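PDB 1UTY: Non-structural protein NS2 from Bluetongue virus, which binds single-stranded RNA through the amino-terminal domain that makes up this chain. Local coordinates for residues N134-R138 with N139-D143. Numbering follows the deposited sequence.
Sequences NDFDR and NEMPD
In Glu-140, CG lies beside the backbone N (chi1 -47°) and the chain runs extended from there, carrying the carboxylate back alongside Asp-137; in Met-141, a bend at chi3 (-57°) folds the methyl against Arg-138. Two hydrogen bonds close the turn from Asp-137 to Glu-140, one of the backbone and one from the Glu-140 side chain. Asp-137 O accepts a hydrogen bond from Glu-140 N at 2.9 Å, the donor sitting above the carbonyl plane, while Asp-137 N donates to Glu-140 OE1 at 3.1 Å, nearly straight (161°) and on the anti side of the carboxylate. A water donates to the same OE1 and to Asp-135 O, linking the incoming loop segment to the turn. The Asp-137 and Glu-140 carboxylates lie side by side, OD1 to OE1 4.0 Å, like charges whose repulsion is probably eased by the salt bridge from Arg-133 to Asp-137. Met-141 CG meets Phe-136 CB at 3.4 Å, and its CE lies 3.5 Å from Arg-138 CG. Pro-142 CD lies over one face of the Phe-136 ring in a CH-pi contact, 4.1 Å from its centroid. Phe-136 and Pro-142 also pack on Thr-102 and Tyr-121 of the second subunit. Beside them, this surface loop turns through a type I beta-turn, residues 137-140.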
loop_
_atom_site.group_PDB
_atom_site.type_symbol
_atom_site.label_atom_id
_atom_site.label_comp_id
_atom_site.label_asym_id
_atom_site.label_seq_id
_atom_site.Cartn_x
_atom_site.Cartn_y
_atom_site.Cartn_z
ATOM N N ASN A 134 -13.129 6.674 -2.336
ATOM C CA ASN A 134 -12.872 5.270 -2.052
ATOM C C ASN A 134 -14.165 4.505 -1.833
ATOM O O ASN A 134 -14.441 4.027 -0.737
ATOM C CB ASN A 134 -11.911 5.067 -0.887
ATOM C CG ASN A 134 -11.452 3.615 -0.778
ATOM O OD1 ASN A 134 -11.364 2.900 -1.788
ATOM N ND2 ASN A 134 -11.188 3.167 0.441
ATOM N N ASP A 135 -14.965 4.414 -2.888
ATOM C CA ASP A 135 -16.195 3.627 -2.864
ATOM C C ASP A 135 -16.603 3.270 -4.282
ATOM O O ASP A 135 -16.007 3.760 -5.240
ATOM C CB ASP A 135 -17.316 4.367 -2.109
ATOM C CG ASP A 135 -18.022 5.400 -2.960
ATOM O OD1 ASP A 135 -17.378 5.973 -3.872
ATOM O OD2 ASP A 135 -19.233 5.698 -2.782
ATOM N N PHE A 136 -17.611 2.424 -4.414
ATOM C CA PHE A 136 -18.083 2.017 -5.725
ATOM C C PHE A 136 -19.455 2.574 -6.034
ATOM O O PHE A 136 -20.364 2.470 -5.213
ATOM C CB PHE A 136 -18.181 0.497 -5.817
ATOM C CG PHE A 136 -16.878 -0.216 -5.653
ATOM C CD1 PHE A 136 -15.837 -0.022 -6.563
ATOM C CD2 PHE A 136 -16.695 -1.109 -4.600
ATOM C CE1 PHE A 136 -14.626 -0.694 -6.410
ATOM C CE2 PHE A 136 -15.511 -1.789 -4.449
ATOM C CZ PHE A 136 -14.465 -1.579 -5.343
ATOM N N ASP A 137 -19.607 3.135 -7.231
ATOM C CA ASP A 137 -20.932 3.237 -7.842
ATOM C C ASP A 137 -21.412 1.815 -8.105
ATOM O O ASP A 137 -20.606 0.898 -8.269
ATOM C CB ASP A 137 -20.891 4.004 -9.167
ATOM C CG ASP A 137 -20.470 5.445 -8.998
ATOM O OD1 ASP A 137 -20.169 5.872 -7.852
ATOM O OD2 ASP A 137 -20.405 6.230 -9.974
ATOM N N ARG A 138 -22.725 1.638 -8.167
ATOM C CA ARG A 138 -23.280 0.312 -8.380
ATOM C C ARG A 138 -22.788 -0.348 -9.673
ATOM O O ARG A 138 -22.628 -1.569 -9.715
ATOM C CB ARG A 138 -24.809 0.325 -8.264
ATOM C CG ARG A 138 -25.261 0.418 -6.818
ATOM C CD ARG A 138 -26.733 0.733 -6.607
ATOM N NE ARG A 138 -27.011 0.913 -5.184
ATOM C CZ ARG A 138 -27.268 -0.075 -4.329
ATOM N NH1 ARG A 138 -27.328 -1.344 -4.742
ATOM N NH2 ARG A 138 -27.487 0.213 -3.050
ATOM N N ASN A 139 -22.516 0.450 -10.708
ATOM C CA ASN A 139 -21.983 -0.114 -11.946
ATOM C C ASN A 139 -20.501 -0.519 -11.887
ATOM O O ASN A 139 -20.011 -1.226 -12.758
ATOM C CB ASN A 139 -22.345 0.739 -13.174
ATOM C CG ASN A 139 -21.489 1.976 -13.335
ATOM O OD1 ASN A 139 -20.845 2.471 -12.394
ATOM N ND2 ASN A 139 -21.501 2.512 -14.552
ATOM N N GLU A 140 -19.814 -0.097 -10.834
ATOM C CA GLU A 140 -18.385 -0.378 -10.652
ATOM C C GLU A 140 -18.124 -1.523 -9.689
ATOM O O GLU A 140 -16.989 -1.938 -9.523
ATOM C CB GLU A 140 -17.660 0.842 -10.087
ATOM C CG GLU A 140 -17.955 2.157 -10.761
ATOM C CD GLU A 140 -17.053 3.265 -10.248
ATOM O OE1 GLU A 140 -17.117 3.590 -9.029
ATOM O OE2 GLU A 140 -16.278 3.815 -11.070
ATOM N N MET A 141 -19.162 -2.010 -9.023
ATOM C CA MET A 141 -18.963 -3.034 -8.011
ATOM C C MET A 141 -18.560 -4.350 -8.657
ATOM O O MET A 141 -19.095 -4.724 -9.708
ATOM C CB MET A 141 -20.211 -3.209 -7.159
ATOM C CG MET A 141 -20.414 -2.082 -6.180
ATOM S SD MET A 141 -21.927 -2.215 -5.214
ATOM C CE MET A 141 -23.112 -2.298 -6.427
ATOM N N PRO A 142 -17.598 -5.035 -8.037
ATOM C CA PRO A 142 -17.207 -6.382 -8.473
ATOM C C PRO A 142 -18.349 -7.361 -8.293
ATOM O O PRO A 142 -19.145 -7.206 -7.364
ATOM C CB PRO A 142 -16.043 -6.731 -7.535
ATOM C CG PRO A 142 -16.230 -5.850 -6.343
ATOM C CD PRO A 142 -16.802 -4.572 -6.882
ATOM N N ASP A 143 -18.449 -8.327 -9.203
ATOM C CA ASP A 143 -19.356 -9.444 -9.030
ATOM C C ASP A 143 -18.652 -10.485 -8.179
ATOM O O ASP A 143 -17.716 -11.143 -8.641
ATOM C CB ASP A 143 -19.775 -10.051 -10.377
ATOM C CG ASP A 143 -20.550 -9.074 -11.234
ATOM O OD1 ASP A 143 -21.783 -8.950 -11.042
ATOM O OD2 ASP A 143 -20.006 -8.376 -12.120
HETATM O O HOH W 1 -16.644 5.724 -7.407
#